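Local structure of ARF GTPase-activating protein GIT1 (6IUH) at residues G9-E21 against A118-K130. The protein acts as a GTPase-activating protein for ARF small GTPases and, through its C-terminal helical domain, probably binds partner proteins. Numbering follows the deposited sequence. Where two conformers were deposited one is given.
Sequences GLPSTEDVILKTE and AAKQLVTITTREK
In the four-helix bundle of the GIT1 C-terminal domain, the first and last helices run antiparallel, and Val16 meets Val123 where they pack, a worked example of how buried threonines serve a helix seam by bonding to the carbonyl one turn back. The axes of 13-21 and 118-128 lie 9.6 Å apart at 170°. Small beta-branched side chains fill the seam. CG1 of Val16 rests 3.9 Å from CG2 of Val123, while CG2 of Val16 lies alongside Thr126, 3.5 Å from Thr126 OG1. One turn on, Thr20 sets OG1 3.2 Å from that same Val123 CG2. The hydroxyls of Thr20 and Thr126 turn back on their own helices: with chi1 at -64°, Thr20 OG1 donates to Val16 O from the face opposite Thr20 N, and Thr126 OG1 treats Leu122 O alike. The hydroxyl protons are thus used within each helix, while each oxygen still meets a valine methyl across the seam. Phe60 and Met56 border it, touching Thr126 and Thr20 respectively. At the open end, Thr13 CG2 packs 3.7 Å from Lys130 CG, and Leu10 CD1 lies 3.6 Å from Glu129 CB. Kinked at its second and fourth torsions, Lys130 brings NZ over the Pro11 carbonyl, donating to Pro11 O at 3.0 Å from 53° above its plane.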
loop_
_atom_site.group_PDB
_atom_site.type_symbol
_atom_site.label_atom_id
_atom_site.label_comp_id
_atom_site.label_asym_id
_atom_site.label_seq_id
_atom_site.Cartn_x
_atom_site.Cartn_y
_atom_site.Cartn_z
ATOM N N GLY A 9 22.571 -0.486 -6.408
ATOM C CA GLY A 9 22.475 -1.363 -5.255
ATOM C C GLY A 9 21.303 -0.982 -4.371
ATOM O O GLY A 9 20.274 -0.518 -4.862
ATOM N N LEU A 10 21.454 -1.174 -3.064
ATOM C CA LEU A 10 20.415 -0.779 -2.121
ATOM C C LEU A 10 20.390 0.733 -1.931
ATOM O O LEU A 10 21.437 1.363 -1.793
ATOM C CB LEU A 10 20.612 -1.469 -0.770
ATOM C CG LEU A 10 20.041 -2.878 -0.629
ATOM C CD1 LEU A 10 20.232 -3.373 0.789
ATOM C CD2 LEU A 10 18.569 -2.896 -1.004
ATOM N N PRO A 11 19.185 1.317 -1.924
ATOM C CA PRO A 11 19.003 2.757 -1.717
ATOM C C PRO A 11 19.288 3.161 -0.276
ATOM O O PRO A 11 19.316 2.299 0.599
ATOM C CB PRO A 11 17.530 2.973 -2.061
ATOM C CG PRO A 11 16.893 1.668 -1.725
ATOM C CD PRO A 11 17.899 0.621 -2.095
ATOM N N SER A 12 19.490 4.452 -0.037
ATOM C CA SER A 12 19.738 4.945 1.313
ATOM C C SER A 12 18.472 4.864 2.161
ATOM O O SER A 12 17.360 4.927 1.634
ATOM C CB SER A 12 20.249 6.386 1.274
ATOM O OG SER A 12 19.262 7.260 0.757
ATOM N N THR A 13 18.645 4.729 3.472
ATOM C CA THR A 13 17.507 4.665 4.384
ATOM C C THR A 13 16.658 5.930 4.298
ATOM O O THR A 13 15.434 5.870 4.396
ATOM C CB THR A 13 17.957 4.462 5.843
ATOM O OG1 THR A 13 18.928 5.457 6.187
ATOM C CG2 THR A 13 18.565 3.081 6.025
ATOM N N GLU A 14 17.314 7.069 4.108
ATOM C CA GLU A 14 16.609 8.340 3.988
ATOM C C GLU A 14 15.699 8.354 2.763
ATOM O O GLU A 14 14.564 8.822 2.832
ATOM C CB GLU A 14 17.598 9.508 3.921
ATOM C CG GLU A 14 18.296 9.826 5.240
ATOM C CD GLU A 14 19.401 8.841 5.583
ATOM O OE1 GLU A 14 19.754 8.010 4.720
ATOM O OE2 GLU A 14 19.918 8.902 6.719
ATOM N N ASP A 15 16.200 7.840 1.644
ATOM C CA ASP A 15 15.408 7.787 0.421
ATOM C C ASP A 15 14.237 6.820 0.558
ATOM O O ASP A 15 13.135 7.109 0.100
ATOM C CB ASP A 15 16.274 7.391 -0.775
ATOM C CG ASP A 15 17.159 8.525 -1.256
ATOM O OD1 ASP A 15 16.830 9.698 -0.977
ATOM O OD2 ASP A 15 18.179 8.246 -1.919
ATOM N N VAL A 16 14.475 5.676 1.190
ATOM C CA VAL A 16 13.418 4.687 1.373
ATOM C C VAL A 16 12.313 5.243 2.263
ATOM O O VAL A 16 11.129 5.059 1.981
ATOM C CB VAL A 16 13.961 3.377 1.976
ATOM C CG1 VAL A 16 12.830 2.393 2.230
ATOM C CG2 VAL A 16 14.985 2.766 1.047
ATOM N N ILE A 17 12.704 5.939 3.327
ATOM C CA ILE A 17 11.737 6.567 4.224
ATOM C C ILE A 17 10.877 7.593 3.487
ATOM O O ILE A 17 9.656 7.627 3.659
ATOM C CB ILE A 17 12.439 7.244 5.419
ATOM C CG1 ILE A 17 12.988 6.183 6.376
ATOM C CG2 ILE A 17 11.481 8.168 6.159
ATOM C CD1 ILE A 17 13.806 6.751 7.509
ATOM N N LEU A 18 11.513 8.417 2.656
ATOM C CA LEU A 18 10.798 9.438 1.893
ATOM C C LEU A 18 9.730 8.834 0.985
ATOM O O LEU A 18 8.588 9.295 0.968
ATOM C CB LEU A 18 11.775 10.273 1.059
ATOM C CG LEU A 18 12.657 11.263 1.824
ATOM C CD1 LEU A 18 13.573 12.019 0.873
ATOM C CD2 LEU A 18 11.804 12.230 2.632
ATOM N N LYS A 19 10.097 7.799 0.236
ATOM C CA LYS A 19 9.155 7.172 -0.681
ATOM C C LYS A 19 8.096 6.372 0.074
ATOM O O LYS A 19 6.950 6.282 -0.364
ATOM C CB LYS A 19 9.890 6.279 -1.683
ATOM C CG LYS A 19 10.786 7.051 -2.645
ATOM C CD LYS A 19 9.996 8.072 -3.446
ATOM C CE LYS A 19 10.904 8.895 -4.348
ATOM N NZ LYS A 19 11.873 9.717 -3.571
ATOM N N THR A 20 8.479 5.800 1.211
ATOM C CA THR A 20 7.535 5.068 2.048
ATOM C C THR A 20 6.469 6.006 2.606
ATOM O O THR A 20 5.285 5.674 2.626
ATOM C CB THR A 20 8.244 4.352 3.216
ATOM O OG1 THR A 20 9.134 3.360 2.695
ATOM C CG2 THR A 20 7.231 3.678 4.130
ATOM N N GLU A 21 6.894 7.184 3.051
ATOM C CA GLU A 21 5.963 8.149 3.627
ATOM C C GLU A 21 4.977 8.679 2.585
ATOM O O GLU A 21 3.848 9.034 2.922
ATOM C CB GLU A 21 6.724 9.303 4.281
ATOM C CG GLU A 21 7.389 8.913 5.597
ATOM C CD GLU A 21 8.047 10.085 6.299
ATOM O OE1 GLU A 21 8.132 11.176 5.695
ATOM O OE2 GLU A 21 8.477 9.916 7.460
ATOM N N ALA A 118 4.272 -4.678 2.549
ATOM C CA ALA A 118 5.455 -4.770 1.704
ATOM C C ALA A 118 6.372 -3.564 1.899
ATOM O O ALA A 118 7.595 -3.706 1.955
ATOM C CB ALA A 118 5.048 -4.894 0.238
ATOM N N ALA A 119 5.777 -2.378 1.995
ATOM C CA ALA A 119 6.547 -1.151 2.171
ATOM C C ALA A 119 7.338 -1.200 3.472
ATOM O O ALA A 119 8.516 -0.842 3.504
ATOM C CB ALA A 119 5.634 0.064 2.147
ATOM N N LYS A 120 6.681 -1.651 4.538
ATOM C CA LYS A 120 7.326 -1.825 5.836
ATOM C C LYS A 120 8.493 -2.808 5.755
ATOM O O LYS A 120 9.559 -2.566 6.324
ATOM C CB LYS A 120 6.316 -2.309 6.880
ATOM C CG LYS A 120 6.875 -2.385 8.295
ATOM C CD LYS A 120 5.912 -3.103 9.230
ATOM C CE LYS A 120 5.679 -4.537 8.775
ATOM N NZ LYS A 120 4.658 -5.233 9.607
ATOM N N GLN A 121 8.284 -3.918 5.054
ATOM C CA GLN A 121 9.329 -4.924 4.899
ATOM C C GLN A 121 10.549 -4.326 4.211
ATOM O O GLN A 121 11.680 -4.565 4.620
ATOM C CB GLN A 121 8.810 -6.128 4.111
ATOM C CG GLN A 121 7.781 -6.955 4.865
ATOM C CD GLN A 121 7.096 -7.991 3.992
ATOM O OE1 GLN A 121 7.393 -8.121 2.806
ATOM N NE2 GLN A 121 6.166 -8.732 4.581
ATOM N N LEU A 122 10.304 -3.528 3.177
ATOM C CA LEU A 122 11.376 -2.882 2.427
ATOM C C LEU A 122 12.144 -1.879 3.281
ATOM O O LEU A 122 13.363 -1.745 3.144
ATOM C CB LEU A 122 10.805 -2.193 1.187
ATOM C CG LEU A 122 10.313 -3.156 0.106
ATOM C CD1 LEU A 122 9.491 -2.418 -0.947
ATOM C CD2 LEU A 122 11.485 -3.872 -0.541
ATOM N N VAL A 123 11.429 -1.173 4.155
ATOM C CA VAL A 123 12.067 -0.259 5.097
ATOM C C VAL A 123 12.998 -1.029 6.026
ATOM O O VAL A 123 14.137 -0.622 6.261
ATOM C CB VAL A 123 11.032 0.514 5.940
ATOM C CG1 VAL A 123 11.719 1.269 7.072
ATOM C CG2 VAL A 123 10.244 1.474 5.066
ATOM N N THR A 124 12.502 -2.148 6.544
ATOM C CA THR A 124 13.270 -2.991 7.456
ATOM C C THR A 124 14.513 -3.563 6.780
ATOM O O THR A 124 15.606 -3.514 7.342
ATOM C CB THR A 124 12.413 -4.153 7.997
ATOM O OG1 THR A 124 11.335 -3.627 8.782
ATOM C CG2 THR A 124 13.252 -5.082 8.860
ATOM N N ILE A 125 14.337 -4.105 5.578
ATOM C CA ILE A 125 15.445 -4.671 4.814
ATOM C C ILE A 125 16.551 -3.648 4.605
ATOM O O ILE A 125 17.728 -3.933 4.827
ATOM C CB ILE A 125 14.986 -5.177 3.434
ATOM C CG1 ILE A 125 14.040 -6.368 3.580
ATOM C CG2 ILE A 125 16.186 -5.565 2.587
ATOM C CD1 ILE A 125 13.246 -6.655 2.319
ATOM N N THR A 126 16.161 -2.453 4.180
ATOM C CA THR A 126 17.120 -1.404 3.867
ATOM C C THR A 126 17.924 -1.002 5.099
ATOM O O THR A 126 19.144 -0.856 5.034
ATOM C CB THR A 126 16.417 -0.168 3.288
ATOM O OG1 THR A 126 15.767 -0.526 2.060
ATOM C CG2 THR A 126 17.419 0.938 3.018
ATOM N N THR A 127 17.237 -0.847 6.224
ATOM C CA THR A 127 17.879 -0.419 7.463
ATOM C C THR A 127 18.886 -1.436 7.998
ATOM O O THR A 127 19.945 -1.062 8.504
ATOM C CB THR A 127 16.832 -0.140 8.560
ATOM O OG1 THR A 127 15.840 0.762 8.057
ATOM C CG2 THR A 127 17.494 0.472 9.786
ATOM N N ARG A 128 18.564 -2.721 7.881
ATOM C CA ARG A 128 19.415 -3.776 8.427
ATOM C C ARG A 128 20.708 -3.953 7.637
ATOM O O ARG A 128 21.660 -4.567 8.118
ATOM C CB ARG A 128 18.656 -5.104 8.472
ATOM C CG ARG A 128 17.526 -5.137 9.484
ATOM C CD ARG A 128 17.031 -6.557 9.705
ATOM N NE ARG A 128 18.096 -7.439 10.171
ATOM C CZ ARG A 128 18.438 -7.590 11.448
ATOM N NH1 ARG A 128 17.798 -6.913 12.392
ATOM N NH2 ARG A 128 19.422 -8.415 11.780
ATOM N N GLU A 129 20.739 -3.425 6.420
ATOM C CA GLU A 129 21.918 -3.572 5.571
ATOM C C GLU A 129 22.817 -2.342 5.622
ATOM O O GLU A 129 23.763 -2.224 4.841
ATOM C CB GLU A 129 21.502 -3.850 4.126
ATOM C CG GLU A 129 20.679 -5.112 3.962
ATOM C CD GLU A 129 21.454 -6.358 4.340
ATOM O OE1 GLU A 129 22.684 -6.382 4.119
ATOM O OE2 GLU A 129 20.832 -7.311 4.853
ATOM N N LYS A 130 22.524 -1.433 6.548
ATOM C CA LYS A 130 23.247 -0.165 6.631
ATOM C C LYS A 130 24.215 -0.135 7.813
ATOM O O LYS A 130 24.085 -0.919 8.755
ATOM C CB LYS A 130 22.260 1.004 6.727
ATOM C CG LYS A 130 21.896 1.645 5.383
ATOM C CD LYS A 130 21.821 0.607 4.266
ATOM C CE LYS A 130 21.031 1.104 3.064
ATOM N NZ LYS A 130 21.891 1.577 1.946
#